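Local coordinates for DNA repair protein RecO (Deinococcus radiodurans, PDB 1U5K) that probably takes part in DNA repair and in recombination by the RecF pathway, and carries a zinc ion bound by four cysteines, at residues F221-V224 against V229-W232; H93-F98 against W131-M136. One frame throughout, in Å; residues are numbered along the deposited sequence.

Interaction 1 of 2, residues F221-V224 against V229-W232; sequences FVTV and VHSW
His-230 folds back from the loop after helix 211-225 and lays its imidazole against Val-222 and Thr-223, near the helix's last turn. Its backbone is in the left-handed helical conformation, less common for a residue other than glycine. His-230 CB lies 3.8 Å from OG1 of Thr-223, and CG is equally near that oxygen. These are packing contacts, because OG1 is hydrogen-bonded to the carbonyl of Glu-219 one turn back. With OG1 beside the backbone N (chi1 -70°), threonine can be satisfied within its own helix while still giving the ring a compact wall. CD2 of His-230 rests 3.8 Å from Thr-223 CA, so the helix backbone covers one face of the ring, Thr-223 N among the atoms over it. CE1 of His-230 meets CG1 of Val-222 at 3.6 Å, a branch that approaches obliquely and also touches CZ2 of Trp-232 at 4.0 Å, so this one methyl fills the angle between the two rings.

The two ring nitrogens are polar and buried, and both are engaged. His-230 ND1 accepts the N-H of Trp-232 NE1 at 3.0 Å, the donor somewhat tilted out of the imidazole plane, while His-230 NE2 bonds to the carbonyl oxygen of Val-226. This pattern is consistent with a neutral imidazole protonated on NE2, and it fixes the ring's rotation. A leucine in its place would probably leave both the indole N-H and the Val-226 carbonyl without their mates in a buried setting. Trp-232 in turn packs on helix 86-102. The loop following helix 211-225 thus folds back and packs His-230 and Trp-232 on the helix's last turns, held by the NE2 bond to Val-226, in the C-terminal family region of RecO.

Interaction 2 of 2, residues H93-F98 against W131-M136; sequences HLMAEF and WVALVM
Within these two segments the rings flank, rather than join, the contact of Met-95 with Ala-133. Trp-131 has CG2 of Val-135, one turn along its own helix, 3.4 Å above one face and offset toward the rim. Its indole also meets the ring of Phe-189 with the planes at about 55°, and NE1 bonds to the carbonyl of Ser-201. Phe-98, on the other helix, makes a T-shaped (edge-to-face) pair with Trp-232.

The join between the helices is made by one flexible chain. Met-95 bends at both chi2 (-63°) and chi3 (87°), which curls its end onto Ala-133 so that Met-95 CE touches Ala-133 CB at 3.5 Å. SD of Met-95 lies 3.8 Å from Ala-133 CA, and it reaches CB of Met-136 at 4.3 Å. Alanine suits the place because its single methyl lets the backbones come near, 6.7 Å between CA of Met-95 and CA of Ala-133, while the unbranched thioether moulds itself to the surface left by so small a residue. Helix 110-125 covers both methionines: Ser-119 touches each, and Phe-116 packs on Met-95. This is plain apolar helix-helix packing, a long methionine against an alanine, joining helices 86-102 and 129-141.

In the fold
The centres of the two contacts are 14 Å apart, yet they form one continuous packed region. Helix 86-102 is the bridge: one side of it meets helix 129-141 in interaction 2, while Trp-232 of interaction 1 sets its CB 3.7 Å from N of Phe-98. CG2 of Val-222 reaches CE1 of Phe-98 at 3.9 Å, so this phenylalanine touches both segments of interaction 1. The centre of interaction 2 is nearer the centre of the chain, about 5 Å against about 12 Å for that of interaction 1. Both are away from the four-cysteine zinc site, but each touches the second subunit: OG of Ser-231 is hydrogen-bonded to the carbonyl oxygen of Ala-84 of the second subunit, and Glu-97 packs on Pro-86 of the second subunit.

Interaction 1 of 2, residues F221-V224 against V229-W232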
loop_
_atom_site.group_PDB
_atom_site.type_symbol
_atom_site.label_atom_id
_atom_site.label_comp_id
_atom_site.label_asym_id
_atom_site.label_seq_id
_atom_site.Cartn_x
_atom_site.Cartn_y
_atom_site.Cartn_z
ATOM N N PHE A 221 4.480 -4.520 16.040
ATOM C CA PHE A 221 3.479 -4.328 17.075
ATOM C C PHE A 221 2.132 -3.908 16.498
ATOM O O PHE A 221 1.120 -4.524 16.832
ATOM C CB PHE A 221 3.973 -3.300 18.099
ATOM C CG PHE A 221 3.015 -3.046 19.225
ATOM C CD1 PHE A 221 2.809 -3.986 20.213
ATOM C CD2 PHE A 221 2.287 -1.882 19.278
ATOM C CE1 PHE A 221 1.945 -3.741 21.271
ATOM C CE2 PHE A 221 1.403 -1.642 20.321
ATOM C CZ PHE A 221 1.238 -2.575 21.313
ATOM N N VAL A 222 2.108 -2.877 15.656
ATOM C CA VAL A 222 0.852 -2.343 15.138
ATOM C C VAL A 222 0.122 -3.374 14.263
ATOM O O VAL A 222 -1.087 -3.548 14.368
ATOM C CB VAL A 222 1.026 -0.973 14.446
ATOM C CG1 VAL A 222 -0.235 -0.581 13.700
ATOM C CG2 VAL A 222 1.392 0.114 15.449
ATOM N N THR A 223 0.862 -4.048 13.399
ATOM C CA THR A 223 0.352 -5.057 12.492
ATOM C C THR A 223 -0.160 -6.262 13.273
ATOM O O THR A 223 -1.165 -6.823 12.875
ATOM C CB THR A 223 1.454 -5.476 11.498
ATOM O OG1 THR A 223 1.709 -4.389 10.589
ATOM C CG2 THR A 223 0.911 -6.531 10.538
ATOM N N VAL A 224 0.488 -6.674 14.361
ATOM C CA VAL A 224 -0.047 -7.770 15.166
ATOM C C VAL A 224 -1.282 -7.330 15.950
ATOM O O VAL A 224 -2.243 -8.080 16.041
ATOM C CB VAL A 224 1.014 -8.386 16.082
ATOM C CG1 VAL A 224 0.397 -9.357 17.099
ATOM C CG2 VAL A 224 2.063 -9.052 15.224
ATOM N N VAL A 229 -4.477 -3.676 6.437
ATOM C CA VAL A 229 -3.433 -3.895 5.444
ATOM C C VAL A 229 -2.145 -3.187 5.849
ATOM O O VAL A 229 -1.058 -3.530 5.403
ATOM C CB VAL A 229 -3.869 -3.339 4.071
ATOM C CG1 VAL A 229 -5.180 -4.010 3.658
ATOM C CG2 VAL A 229 -3.954 -1.781 4.074
ATOM N N HIS A 230 -2.262 -2.133 6.646
ATOM C CA HIS A 230 -1.070 -1.415 7.093
ATOM C C HIS A 230 -0.168 -1.020 5.917
ATOM O O HIS A 230 1.054 -1.190 5.914
ATOM C CB HIS A 230 -0.382 -2.212 8.207
ATOM C CG HIS A 230 -1.245 -2.357 9.425
ATOM N ND1 HIS A 230 -1.646 -1.277 10.175
ATOM C CD2 HIS A 230 -1.891 -3.430 9.938
ATOM C CE1 HIS A 230 -2.485 -1.676 11.111
ATOM N NE2 HIS A 230 -2.635 -2.982 11.000
ATOM N N SER A 231 -0.821 -0.424 4.925
ATOM C CA SER A 231 -0.163 0.227 3.796
ATOM C C SER A 231 0.711 1.423 4.178
ATOM O O SER A 231 1.562 1.905 3.433
ATOM C CB SER A 231 -1.217 0.589 2.750
ATOM O OG SER A 231 -2.203 1.483 3.235
ATOM N N TRP A 232 0.477 1.984 5.350
ATOM C CA TRP A 232 1.313 3.060 5.854
ATOM C C TRP A 232 2.769 2.655 5.970
ATOM O O TRP A 232 3.655 3.504 5.987
ATOM C CB TRP A 232 0.790 3.531 7.210
ATOM C CG TRP A 232 0.869 2.523 8.298
ATOM C CD1 TRP A 232 -0.112 1.663 8.664
ATOM C CD2 TRP A 232 1.978 2.278 9.172
ATOM N NE1 TRP A 232 0.327 0.861 9.686
ATOM C CE2 TRP A 232 1.603 1.230 10.031
ATOM C CE3 TRP A 232 3.249 2.833 9.323
ATOM C CZ2 TRP A 232 2.443 0.746 11.038
ATOM C CZ3 TRP A 232 4.095 2.341 10.321
ATOM C CH2 TRP A 232 3.695 1.290 11.148
#

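Interaction 2 of 2, residues H93-F98 against W131-M136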
loop_
_atom_site.group_PDB
_atom_site.type_symbol
_atom_site.label_atom_id
_atom_site.label_comp_id
_atom_site.label_asym_id
_atom_site.label_seq_id
_atom_site.Cartn_x
_atom_site.Cartn_y
_atom_site.Cartn_z
ATOM N N HIS A 93 3.044 12.655 5.556
ATOM C CA HIS A 93 2.289 11.615 4.870
ATOM C C HIS A 93 2.276 10.306 5.666
ATOM O O HIS A 93 1.235 9.673 5.798
ATOM C CB HIS A 93 2.930 11.448 3.512
ATOM C CG HIS A 93 2.144 10.670 2.506
ATOM N ND1 HIS A 93 0.770 10.581 2.520
ATOM C CD2 HIS A 93 2.554 10.000 1.403
ATOM C CE1 HIS A 93 0.369 9.872 1.481
ATOM N NE2 HIS A 93 1.433 9.481 0.808
ATOM N N LEU A 94 3.419 9.933 6.227
ATOM C CA LEU A 94 3.495 8.818 7.153
ATOM C C LEU A 94 2.557 9.004 8.350
ATOM O O LEU A 94 1.807 8.089 8.674
ATOM C CB LEU A 94 4.935 8.568 7.584
ATOM C CG LEU A 94 5.215 7.549 8.684
ATOM C CD1 LEU A 94 4.645 6.194 8.324
ATOM C CD2 LEU A 94 6.713 7.462 8.877
ATOM N N MET A 95 2.588 10.155 9.013
ATOM C CA MET A 95 1.735 10.356 10.189
ATOM C C MET A 95 0.277 10.200 9.778
ATOM O O MET A 95 -0.484 9.605 10.531
ATOM C CB MET A 95 1.924 11.730 10.820
ATOM C CG MET A 95 3.334 11.887 11.369
ATOM S SD MET A 95 3.763 10.763 12.686
ATOM C CE MET A 95 4.344 9.386 11.839
ATOM N N ALA A 96 -0.087 10.739 8.617
ATOM C CA ALA A 96 -1.466 10.703 8.153
ATOM C C ALA A 96 -1.975 9.270 7.971
ATOM O O ALA A 96 -3.016 8.903 8.522
ATOM C CB ALA A 96 -1.642 11.519 6.904
ATOM N N GLU A 97 -1.229 8.466 7.220
ATOM C CA GLU A 97 -1.643 7.095 6.917
ATOM C C GLU A 97 -1.508 6.210 8.162
ATOM O O GLU A 97 -2.329 5.338 8.432
ATOM C CB GLU A 97 -0.872 6.554 5.706
ATOM C CG GLU A 97 -1.236 7.231 4.389
ATOM C CD GLU A 97 -2.622 6.858 3.874
ATOM O OE1 GLU A 97 -3.289 5.941 4.412
ATOM O OE2 GLU A 97 -3.054 7.477 2.883
ATOM N N PHE A 98 -0.520 6.497 9.005
ATOM C CA PHE A 98 -0.326 5.732 10.224
ATOM C C PHE A 98 -1.492 5.980 11.170
ATOM O O PHE A 98 -2.076 5.033 11.707
ATOM C CB PHE A 98 0.982 6.123 10.922
ATOM C CG PHE A 98 1.140 5.519 12.286
ATOM C CD1 PHE A 98 1.539 4.201 12.452
ATOM C CD2 PHE A 98 0.883 6.281 13.412
ATOM C CE1 PHE A 98 1.687 3.659 13.745
ATOM C CE2 PHE A 98 1.049 5.753 14.683
ATOM C CZ PHE A 98 1.423 4.435 14.845
ATOM N N TRP A 131 12.543 12.151 13.696
ATOM C CA TRP A 131 12.462 11.969 15.136
ATOM C C TRP A 131 11.087 12.408 15.649
ATOM O O TRP A 131 10.514 11.781 16.548
ATOM C CB TRP A 131 13.590 12.660 15.913
ATOM C CG TRP A 131 13.559 12.311 17.363
ATOM C CD1 TRP A 131 13.370 13.165 18.398
ATOM C CD2 TRP A 131 13.686 11.008 17.940
ATOM N NE1 TRP A 131 13.353 12.474 19.583
ATOM C CE2 TRP A 131 13.561 11.148 19.336
ATOM C CE3 TRP A 131 13.898 9.724 17.419
ATOM C CZ2 TRP A 131 13.625 10.065 20.216
ATOM C CZ3 TRP A 131 13.919 8.657 18.276
ATOM C CH2 TRP A 131 13.824 8.835 19.665
ATOM N N VAL A 132 10.559 13.494 15.097
ATOM C CA VAL A 132 9.196 13.902 15.441
ATOM C C VAL A 132 8.241 12.738 15.156
ATOM O O VAL A 132 7.407 12.381 15.989
ATOM C CB VAL A 132 8.770 15.174 14.693
ATOM C CG1 VAL A 132 7.353 15.596 15.023
ATOM C CG2 VAL A 132 9.696 16.352 15.030
ATOM N N ALA A 133 8.368 12.133 13.982
ATOM C CA ALA A 133 7.440 11.076 13.588
ATOM C C ALA A 133 7.577 9.827 14.450
ATOM O O ALA A 133 6.556 9.253 14.822
ATOM C CB ALA A 133 7.592 10.743 12.105
ATOM N N LEU A 134 8.798 9.418 14.790
ATOM C CA LEU A 134 9.019 8.328 15.727
ATOM C C LEU A 134 8.319 8.583 17.052
ATOM O O LEU A 134 7.549 7.762 17.554
ATOM C CB LEU A 134 10.496 8.003 15.961
ATOM C CG LEU A 134 11.052 6.971 14.999
ATOM C CD1 LEU A 134 12.550 6.917 15.151
ATOM C CD2 LEU A 134 10.400 5.581 15.099
ATOM N N VAL A 135 8.564 9.761 17.603
ATOM C CA VAL A 135 8.049 10.120 18.911
ATOM C C VAL A 135 6.528 10.158 18.924
ATOM O O VAL A 135 5.906 9.607 19.821
ATOM C CB VAL A 135 8.647 11.451 19.397
ATOM C CG1 VAL A 135 7.903 11.969 20.600
ATOM C CG2 VAL A 135 10.104 11.236 19.706
ATOM N N MET A 136 5.952 10.767 17.894
ATOM C CA MET A 136 4.528 11.022 17.814
ATOM C C MET A 136 3.782 9.728 17.502
ATOM O O MET A 136 2.732 9.451 18.075
ATOM C CB MET A 136 4.254 12.090 16.752
ATOM C CG MET A 136 4.841 13.450 17.142
ATOM S SD MET A 136 4.139 14.098 18.644
ATOM C CE MET A 136 2.738 14.741 18.064
#